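Local coordinates for oxalate biosynthetic component 1 (Burkholderia thailandensis, PDB 5IKY), which produces oxalate in quorum sensing-dependent oxalogenesis, as a bifunctional enzyme that combines serine hydrolase and lyase activities, at residues Leu1053-Asp1061 with Arg1073-Leu1082; Arg696-Val704 with His1062-Ser1070. All blocks are in the same frame, centred on the assembly; numbering follows the deposited sequence.

Contact 1. Residues Leu1053-Asp1061 with Arg1073-Leu1082; sequences LTGVFLLDD and RYLAASPLWL
Leu1058 crosses Tyr1074 at about a right angle and lays its CD1 methyl over one face of the ring, 3.7 Å from the centroid and only 14° off the normal: a CH-pi contact. Its other methyl, CD2, meets Ala1077 CB, just past the end of helix 1071-1076, at 4.3 Å. A branched leucine thus serves both the ring and the helix end, where the short alanine side chain lets the methyl come close to the chain. The buried hydroxyl of Tyr1074 is satisfied by hydrogen bonds with Asp997 and Ala994 N.

Arg1073 reaches along 1059-1061 with an extended chain from CG to NE. Asp1060 CA lies over one face of its guanidinium, while Asp1061 OD1 comes in at the edge, 3.4 Å from Arg1073 NH1, in a salt bridge whose N-H...O bond is weak. The carboxylate and guanidinium planes are 65° apart, so the two groups do not pair flat; NE is held by Asp1067.

At the far end Leu1053 CD1 approaches Trp1081 CH2 to 4.0 Å.

In the alpha/beta-hydrolase domain, the segment leaving strand 1049-1054, neighbour of the outermost strand 1038-1043, thus packs on helix 1071-1076 and the start of helix 1080-1090, with helix 1015-1025 against Phe1057 and helix 792-813 against Leu1075.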
loop_
_atom_site.group_PDB
_atom_site.type_symbol
_atom_site.label_atom_id
_atom_site.label_comp_id
_atom_site.label_asym_id
_atom_site.label_seq_id
_atom_site.Cartn_x
_atom_site.Cartn_y
_atom_site.Cartn_z
ATOM N N LEU A 1053 -19.867 5.647 2.904
ATOM C CA LEU A 1053 -19.356 4.919 1.746
ATOM C C LEU A 1053 -17.927 4.453 2.001
ATOM O O LEU A 1053 -17.077 5.234 2.436
ATOM C CB LEU A 1053 -19.402 5.782 0.481
ATOM C CG LEU A 1053 -20.736 6.349 -0.012
ATOM C CD1 LEU A 1053 -20.668 6.598 -1.512
ATOM C CD2 LEU A 1053 -21.904 5.440 0.331
ATOM N N THR A 1054 -17.663 3.179 1.726
ATOM C CA THR A 1054 -16.330 2.620 1.913
ATOM C C THR A 1054 -15.726 2.179 0.584
ATOM O O THR A 1054 -16.447 1.813 -0.344
ATOM C CB THR A 1054 -16.345 1.422 2.884
ATOM O OG1 THR A 1054 -17.139 0.363 2.333
ATOM C CG2 THR A 1054 -16.916 1.833 4.232
ATOM N N GLY A 1055 -14.399 2.221 0.503
ATOM C CA GLY A 1055 -13.690 1.800 -0.692
ATOM C C GLY A 1055 -13.566 2.902 -1.723
ATOM O O GLY A 1055 -13.023 2.693 -2.809
ATOM N N VAL A 1056 -14.073 4.082 -1.385
ATOM C CA VAL A 1056 -13.996 5.227 -2.278
ATOM C C VAL A 1056 -12.558 5.719 -2.392
ATOM O O VAL A 1056 -11.857 5.853 -1.390
ATOM C CB VAL A 1056 -14.894 6.388 -1.798
ATOM C CG1 VAL A 1056 -14.814 7.564 -2.761
ATOM C CG2 VAL A 1056 -16.334 5.921 -1.643
ATOM N N PHE A 1057 -12.118 5.967 -3.621
ATOM C CA PHE A 1057 -10.838 6.624 -3.852
ATOM C C PHE A 1057 -10.903 7.418 -5.150
ATOM O O PHE A 1057 -11.772 7.181 -5.987
ATOM C CB PHE A 1057 -9.688 5.609 -3.883
ATOM C CG PHE A 1057 -9.752 4.641 -5.032
ATOM C CD1 PHE A 1057 -10.455 3.453 -4.917
ATOM C CD2 PHE A 1057 -9.091 4.911 -6.221
ATOM C CE1 PHE A 1057 -10.509 2.559 -5.970
ATOM C CE2 PHE A 1057 -9.142 4.022 -7.277
ATOM C CZ PHE A 1057 -9.854 2.846 -7.152
ATOM N N LEU A 1058 -9.990 8.369 -5.309
ATOM C CA LEU A 1058 -10.004 9.246 -6.471
ATOM C C LEU A 1058 -8.683 9.190 -7.225
ATOM O O LEU A 1058 -7.615 9.358 -6.637
ATOM C CB LEU A 1058 -10.301 10.687 -6.051
ATOM C CG LEU A 1058 -11.540 10.902 -5.180
ATOM C CD1 LEU A 1058 -11.697 12.374 -4.830
ATOM C CD2 LEU A 1058 -12.787 10.373 -5.874
ATOM N N LEU A 1059 -8.762 8.955 -8.530
ATOM C CA LEU A 1059 -7.575 8.931 -9.372
ATOM C C LEU A 1059 -7.196 10.340 -9.807
ATOM O O LEU A 1059 -8.062 11.195 -9.994
ATOM C CB LEU A 1059 -7.802 8.046 -10.599
ATOM C CG LEU A 1059 -7.890 6.538 -10.348
ATOM C CD1 LEU A 1059 -7.993 5.780 -11.664
ATOM C CD2 LEU A 1059 -6.697 6.054 -9.533
ATOM N N ASP A 1060 -5.897 10.583 -9.959
ATOM C CA ASP A 1060 -5.426 11.857 -10.486
ATOM C C ASP A 1060 -5.170 11.717 -11.985
ATOM O O ASP A 1060 -5.567 10.723 -12.595
ATOM C CB ASP A 1060 -4.168 12.327 -9.743
ATOM C CG ASP A 1060 -2.918 11.558 -10.142
ATOM O OD1 ASP A 1060 -3.041 10.422 -10.639
ATOM O OD2 ASP A 1060 -1.805 12.091 -9.947
ATOM N N ASP A 1061 -4.499 12.701 -12.574
ATOM C CA ASP A 1061 -4.247 12.690 -14.012
ATOM C C ASP A 1061 -3.278 11.583 -14.427
ATOM O O ASP A 1061 -3.307 11.119 -15.567
ATOM C CB ASP A 1061 -3.716 14.051 -14.466
ATOM C CG ASP A 1061 -4.705 15.174 -14.218
ATOM O OD1 ASP A 1061 -5.903 14.880 -14.021
ATOM O OD2 ASP A 1061 -4.285 16.351 -14.221
ATOM N N ARG A 1073 -13.237 16.153 -8.573
ATOM C CA ARG A 1073 -13.067 14.710 -8.740
ATOM C C ARG A 1073 -14.089 13.924 -7.928
ATOM O O ARG A 1073 -14.512 12.842 -8.336
ATOM C CB ARG A 1073 -11.657 14.273 -8.340
ATOM C CG ARG A 1073 -10.545 14.803 -9.228
ATOM C CD ARG A 1073 -9.214 14.164 -8.858
ATOM N NE ARG A 1073 -8.077 14.997 -9.233
ATOM C CZ ARG A 1073 -7.527 15.014 -10.443
ATOM N NH1 ARG A 1073 -8.017 14.248 -11.407
ATOM N NH2 ARG A 1073 -6.491 15.805 -10.691
ATOM N N TYR A 1074 -14.476 14.466 -6.779
ATOM C CA TYR A 1074 -15.486 13.830 -5.940
ATOM C C TYR A 1074 -16.810 13.721 -6.683
ATOM O O TYR A 1074 -17.510 12.713 -6.584
ATOM C CB TYR A 1074 -15.683 14.606 -4.638
ATOM C CG TYR A 1074 -14.931 14.031 -3.462
ATOM C CD1 TYR A 1074 -15.351 12.854 -2.856
ATOM C CD2 TYR A 1074 -13.810 14.670 -2.947
ATOM C CE1 TYR A 1074 -14.671 12.321 -1.776
ATOM C CE2 TYR A 1074 -13.124 14.146 -1.865
ATOM C CZ TYR A 1074 -13.559 12.971 -1.284
ATOM O OH TYR A 1074 -12.881 12.442 -0.209
ATOM N N LEU A 1075 -17.140 14.766 -7.433
ATOM C CA LEU A 1075 -18.383 14.804 -8.192
ATOM C C LEU A 1075 -18.225 14.151 -9.563
ATOM O O LEU A 1075 -19.146 13.504 -10.060
ATOM C CB LEU A 1075 -18.865 16.247 -8.350
ATOM C CG LEU A 1075 -19.212 16.975 -7.051
ATOM C CD1 LEU A 1075 -19.577 18.425 -7.330
ATOM C CD2 LEU A 1075 -20.344 16.263 -6.323
ATOM N N ALA A 1076 -17.054 14.323 -10.170
ATOM C CA ALA A 1076 -16.794 13.777 -11.498
ATOM C C ALA A 1076 -16.795 12.254 -11.487
ATOM O O ALA A 1076 -17.437 11.619 -12.324
ATOM C CB ALA A 1076 -15.468 14.298 -12.039
ATOM N N ALA A 1077 -16.079 11.673 -10.530
ATOM C CA ALA A 1077 -15.956 10.222 -10.437
ATOM C C ALA A 1077 -17.156 9.590 -9.737
ATOM O O ALA A 1077 -17.164 8.389 -9.466
ATOM C CB ALA A 1077 -14.664 9.849 -9.715
ATOM N N SER A 1078 -18.169 10.402 -9.448
ATOM C CA SER A 1078 -19.378 9.914 -8.794
ATOM C C SER A 1078 -20.083 8.859 -9.643
ATOM O O SER A 1078 -20.330 9.071 -10.832
ATOM C CB SER A 1078 -20.333 11.071 -8.494
ATOM O OG SER A 1078 -21.507 10.609 -7.848
ATOM N N PRO A 1079 -20.403 7.712 -9.027
ATOM C CA PRO A 1079 -21.064 6.578 -9.680
ATOM C C PRO A 1079 -22.535 6.850 -9.978
ATOM O O PRO A 1079 -23.146 7.703 -9.333
ATOM C CB PRO A 1079 -20.912 5.453 -8.656
ATOM C CG PRO A 1079 -20.854 6.150 -7.352
ATOM C CD PRO A 1079 -20.122 7.437 -7.607
ATOM N N LEU A 1080 -23.090 6.120 -10.940
ATOM C CA LEU A 1080 -24.463 6.332 -11.387
ATOM C C LEU A 1080 -25.477 6.070 -10.275
ATOM O O LEU A 1080 -26.468 6.791 -10.150
ATOM C CB LEU A 1080 -24.767 5.441 -12.598
ATOM C CG LEU A 1080 -26.024 5.731 -13.427
ATOM C CD1 LEU A 1080 -25.790 5.358 -14.882
ATOM C CD2 LEU A 1080 -27.243 4.992 -12.885
ATOM N N TRP A 1081 -25.230 5.039 -9.472
ATOM C CA TRP A 1081 -26.172 4.660 -8.423
ATOM C C TRP A 1081 -26.236 5.709 -7.316
ATOM O O TRP A 1081 -27.267 5.869 -6.664
ATOM C CB TRP A 1081 -25.809 3.293 -7.834
ATOM C CG TRP A 1081 -24.432 3.211 -7.244
ATOM C CD1 TRP A 1081 -23.280 2.873 -7.895
ATOM C CD2 TRP A 1081 -24.064 3.456 -5.880
ATOM N NE1 TRP A 1081 -22.218 2.897 -7.022
ATOM C CE2 TRP A 1081 -22.673 3.253 -5.780
ATOM C CE3 TRP A 1081 -24.776 3.830 -4.736
ATOM C CZ2 TRP A 1081 -21.978 3.413 -4.582
ATOM C CZ3 TRP A 1081 -24.084 3.988 -3.546
ATOM C CH2 TRP A 1081 -22.700 3.779 -3.479
ATOM N N LEU A 1082 -25.135 6.427 -7.115
ATOM C CA LEU A 1082 -25.091 7.483 -6.108
ATOM C C LEU A 1082 -25.921 8.688 -6.539
ATOM O O LEU A 1082 -26.585 9.323 -5.717
ATOM C CB LEU A 1082 -23.645 7.908 -5.834
ATOM C CG LEU A 1082 -23.445 9.058 -4.842
ATOM C CD1 LEU A 1082 -24.106 8.742 -3.509
ATOM C CD2 LEU A 1082 -21.963 9.353 -4.651
#

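Contact 2. Residues Arg696-Val704 with His1062-Ser1070; sequences RYNSDYSNV and HARLDDGHS
Tyr697 and Tyr701 belong to a short beta-hairpin of the cap domain, with a type I turn from Asn698 to Tyr701, and meet the alpha/beta-hydrolase loop that carries His1069. That histidine bonds Ser935 and Asp997, an arrangement consistent with a Ser-His-Asp catalytic triad.

Stacking contacts come first. Asp1066 lies alongside Tyr701, pointing the same way; with CG anti to the backbone N (chi1 -164°), its carboxylate is laid over the ring, the planes 5° apart and OD2 3.4 Å from Tyr701 CE1. Its CB adds a CH-pi contact over the same ring. Tyr701 in turn sets CD1 over a face of Tyr697.

The hydrogen bonds that cross the contact are weak. Leu1065 N gives one to Tyr701 O at 3.2 Å; Tyr697 OH lies 2.7 Å from Leu1065 O, but Asn996 O competes for its proton.

Leu1065 packs its CB against Tyr697 CE1 at 4.1 Å, and its CD1 lies against the Ser702 carbonyl oxygen. The opposite charges of Asp700 and Arg1064 lie beyond salt-bridge range and probably attract at a distance.

Asparagine suits the turn because Asn698 OD1 accepts twice: from Ser702 N at 2.7 Å, on a lone pair in the carbonyl plane, and from Asn703 N at 2.9 Å, above that plane.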
loop_
_atom_site.group_PDB
_atom_site.type_symbol
_atom_site.label_atom_id
_atom_site.label_comp_id
_atom_site.label_asym_id
_atom_site.label_seq_id
_atom_site.Cartn_x
_atom_site.Cartn_y
_atom_site.Cartn_z
ATOM N N ARG A 696 0.488 10.476 5.521
ATOM C CA ARG A 696 1.431 10.866 4.481
ATOM C C ARG A 696 1.208 10.077 3.191
ATOM O O ARG A 696 0.628 8.991 3.209
ATOM C CB ARG A 696 2.865 10.638 4.963
ATOM C CG ARG A 696 3.618 11.861 5.427
ATOM C CD ARG A 696 5.015 11.450 5.876
ATOM N NE ARG A 696 5.658 10.571 4.901
ATOM C CZ ARG A 696 6.278 9.433 5.206
ATOM N NH1 ARG A 696 6.350 9.027 6.466
ATOM N NH2 ARG A 696 6.831 8.701 4.248
ATOM N N TYR A 697 1.681 10.623 2.075
ATOM C CA TYR A 697 1.819 9.845 0.851
ATOM C C TYR A 697 3.175 9.158 0.861
ATOM O O TYR A 697 4.116 9.643 1.489
ATOM C CB TYR A 697 1.707 10.724 -0.398
ATOM C CG TYR A 697 0.307 11.144 -0.770
ATOM C CD1 TYR A 697 -0.627 10.214 -1.211
ATOM C CD2 TYR A 697 -0.075 12.478 -0.712
ATOM C CE1 TYR A 697 -1.909 10.601 -1.561
ATOM C CE2 TYR A 697 -1.350 12.874 -1.061
ATOM C CZ TYR A 697 -2.263 11.934 -1.484
ATOM O OH TYR A 697 -3.533 12.333 -1.830
ATOM N N ASN A 698 3.283 8.034 0.162
ATOM C CA ASN A 698 4.593 7.470 -0.120
ATOM C C ASN A 698 5.207 8.247 -1.286
ATOM O O ASN A 698 4.572 9.151 -1.829
ATOM C CB ASN A 698 4.503 5.972 -0.419
ATOM C CG ASN A 698 3.603 5.661 -1.596
ATOM O OD1 ASN A 698 2.822 6.503 -2.041
ATOM N ND2 ASN A 698 3.698 4.436 -2.098
ATOM N N SER A 699 6.431 7.897 -1.666
ATOM C CA SER A 699 7.223 8.723 -2.576
ATOM C C SER A 699 6.567 9.020 -3.930
ATOM O O SER A 699 6.756 10.105 -4.479
ATOM C CB SER A 699 8.587 8.068 -2.803
ATOM O OG SER A 699 8.447 6.731 -3.250
ATOM N N ASP A 700 5.796 8.079 -4.466
ATOM C CA ASP A 700 5.201 8.275 -5.788
ATOM C C ASP A 700 3.671 8.265 -5.770
ATOM O O ASP A 700 3.031 8.010 -6.794
ATOM C CB ASP A 700 5.720 7.212 -6.761
ATOM C CG ASP A 700 5.166 5.835 -6.473
ATOM O OD1 ASP A 700 4.735 5.589 -5.326
ATOM O OD2 ASP A 700 5.159 4.991 -7.392
ATOM N N TYR A 701 3.099 8.537 -4.600
ATOM C CA TYR A 701 1.651 8.653 -4.428
ATOM C C TYR A 701 0.917 7.361 -4.787
ATOM O O TYR A 701 -0.152 7.392 -5.396
ATOM C CB TYR A 701 1.113 9.826 -5.258
ATOM C CG TYR A 701 1.775 11.139 -4.904
ATOM C CD1 TYR A 701 1.270 11.939 -3.888
ATOM C CD2 TYR A 701 2.915 11.571 -5.570
ATOM C CE1 TYR A 701 1.876 13.131 -3.548
ATOM C CE2 TYR A 701 3.527 12.765 -5.238
ATOM C CZ TYR A 701 3.003 13.540 -4.226
ATOM O OH TYR A 701 3.604 14.731 -3.892
ATOM N N SER A 702 1.500 6.231 -4.392
ATOM C CA SER A 702 0.901 4.918 -4.616
ATOM C C SER A 702 0.063 4.478 -3.424
ATOM O O SER A 702 -0.772 3.582 -3.537
ATOM C CB SER A 702 1.983 3.867 -4.881
ATOM O OG SER A 702 2.819 4.240 -5.957
ATOM N N ASN A 703 0.301 5.102 -2.278
ATOM C CA ASN A 703 -0.292 4.638 -1.033
ATOM C C ASN A 703 -0.301 5.727 0.035
ATOM O O ASN A 703 0.376 6.748 -0.099
ATOM C CB ASN A 703 0.467 3.407 -0.529
ATOM C CG ASN A 703 -0.334 2.584 0.461
ATOM O OD1 ASN A 703 -1.565 2.603 0.454
ATOM N ND2 ASN A 703 0.366 1.857 1.325
ATOM N N VAL A 704 -1.078 5.503 1.090
ATOM C CA VAL A 704 -1.126 6.419 2.221
ATOM C C VAL A 704 -0.580 5.726 3.464
ATOM O O VAL A 704 -0.992 4.615 3.793
ATOM C CB VAL A 704 -2.560 6.916 2.489
ATOM C CG1 VAL A 704 -2.557 7.988 3.564
ATOM C CG2 VAL A 704 -3.183 7.453 1.207
ATOM N N HIS A 1062 -2.427 11.156 -13.500
ATOM C CA HIS A 1062 -1.459 10.101 -13.784
ATOM C C HIS A 1062 -1.922 8.759 -13.230
ATOM O O HIS A 1062 -1.114 7.847 -13.040
ATOM C CB HIS A 1062 -0.090 10.459 -13.204
ATOM C CG HIS A 1062 0.392 11.823 -13.590
ATOM N ND1 HIS A 1062 1.024 12.077 -14.788
ATOM C CD2 HIS A 1062 0.338 13.006 -12.934
ATOM C CE1 HIS A 1062 1.335 13.359 -14.855
ATOM N NE2 HIS A 1062 0.930 13.945 -13.742
ATOM N N ALA A 1063 -3.226 8.655 -12.973
ATOM C CA ALA A 1063 -3.834 7.465 -12.373
ATOM C C ALA A 1063 -3.228 7.138 -11.006
ATOM O O ALA A 1063 -3.250 5.989 -10.565
ATOM C CB ALA A 1063 -3.712 6.266 -13.314
ATOM N N ARG A 1064 -2.688 8.156 -10.343
ATOM C CA ARG A 1064 -2.140 8.003 -9.000
ATOM C C ARG A 1064 -3.156 8.474 -7.963
ATOM O O ARG A 1064 -4.352 8.542 -8.247
ATOM C CB ARG A 1064 -0.828 8.775 -8.864
ATOM C CG ARG A 1064 0.336 8.139 -9.606
ATOM C CD ARG A 1064 0.601 6.732 -9.090
ATOM N NE ARG A 1064 1.735 6.098 -9.756
ATOM C CZ ARG A 1064 1.698 4.887 -10.301
ATOM N NH1 ARG A 1064 0.580 4.174 -10.263
ATOM N NH2 ARG A 1064 2.778 4.387 -10.887
ATOM N N LEU A 1065 -2.682 8.808 -6.766
ATOM C CA LEU A 1065 -3.584 9.125 -5.664
ATOM C C LEU A 1065 -3.425 10.548 -5.126
ATOM O O LEU A 1065 -4.026 10.901 -4.111
ATOM C CB LEU A 1065 -3.385 8.123 -4.524
ATOM C CG LEU A 1065 -3.734 6.668 -4.844
ATOM C CD1 LEU A 1065 -3.445 5.771 -3.647
ATOM C CD2 LEU A 1065 -5.189 6.551 -5.280
ATOM N N ASP A 1066 -2.625 11.362 -5.806
ATOM C CA ASP A 1066 -2.433 12.749 -5.395
ATOM C C ASP A 1066 -3.683 13.575 -5.699
ATOM O O ASP A 1066 -4.516 13.171 -6.515
ATOM C CB ASP A 1066 -1.214 13.355 -6.095
ATOM C CG ASP A 1066 -0.734 14.634 -5.431
ATOM O OD1 ASP A 1066 -1.425 15.127 -4.513
ATOM O OD2 ASP A 1066 0.333 15.149 -5.828
ATOM N N ASP A 1067 -3.803 14.721 -5.030
ATOM C CA ASP A 1067 -4.897 15.669 -5.253
ATOM C C ASP A 1067 -6.264 15.016 -5.031
ATOM O O ASP A 1067 -7.159 15.112 -5.871
ATOM C CB ASP A 1067 -4.802 16.262 -6.665
ATOM C CG ASP A 1067 -5.709 17.463 -6.861
ATOM O OD1 ASP A 1067 -5.396 18.543 -6.317
ATOM O OD2 ASP A 1067 -6.729 17.328 -7.570
ATOM N N GLY A 1068 -6.416 14.353 -3.889
ATOM C CA GLY A 1068 -7.628 13.610 -3.595
ATOM C C GLY A 1068 -8.656 14.380 -2.788
ATOM O O GLY A 1068 -9.620 13.799 -2.289
ATOM N N HIS A 1069 -8.458 15.688 -2.663
ATOM C CA HIS A 1069 -9.365 16.522 -1.884
ATOM C C HIS A 1069 -10.202 17.444 -2.775
ATOM O O HIS A 1069 -11.037 18.204 -2.283
ATOM C CB HIS A 1069 -8.577 17.350 -0.865
ATOM C CG HIS A 1069 -9.430 17.988 0.187
ATOM N ND1 HIS A 1069 -10.294 17.266 0.983
ATOM C CD2 HIS A 1069 -9.556 19.281 0.570
ATOM C CE1 HIS A 1069 -10.912 18.087 1.814
ATOM N NE2 HIS A 1069 -10.483 19.315 1.584
ATOM N N SER A 1070 -9.982 17.373 -4.084
ATOM C CA SER A 1070 -10.692 18.247 -5.012
ATOM C C SER A 1070 -12.167 17.869 -5.105
ATOM O O SER A 1070 -12.509 16.715 -5.371
ATOM C CB SER A 1070 -10.052 18.202 -6.400
ATOM O OG SER A 1070 -10.600 17.154 -7.176
#

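In the fold
Following the chain, the cap-domain hairpin 696-704 comes first and waits 357 residues for its partner, 1062-1070, so contact 2 closes a very long loop that spans most of the alpha/beta-hydrolase domain. Contact 1 is local: after strand 1049-1054 the chain runs through 1053-1061, and 11 residues later 1073-1082 folds back on it. Because 1062-1070 lies between those two segments, the contacts cross rather than nest. They also touch, with Asp1067 of contact 2 salt-bridged to Arg1073 of contact 1 and the Gly1068 carbonyl packed on Tyr1074 and Leu1058. The His1069 loop is thereby tied to helix 1071-1076 and is also met by the cap hairpin.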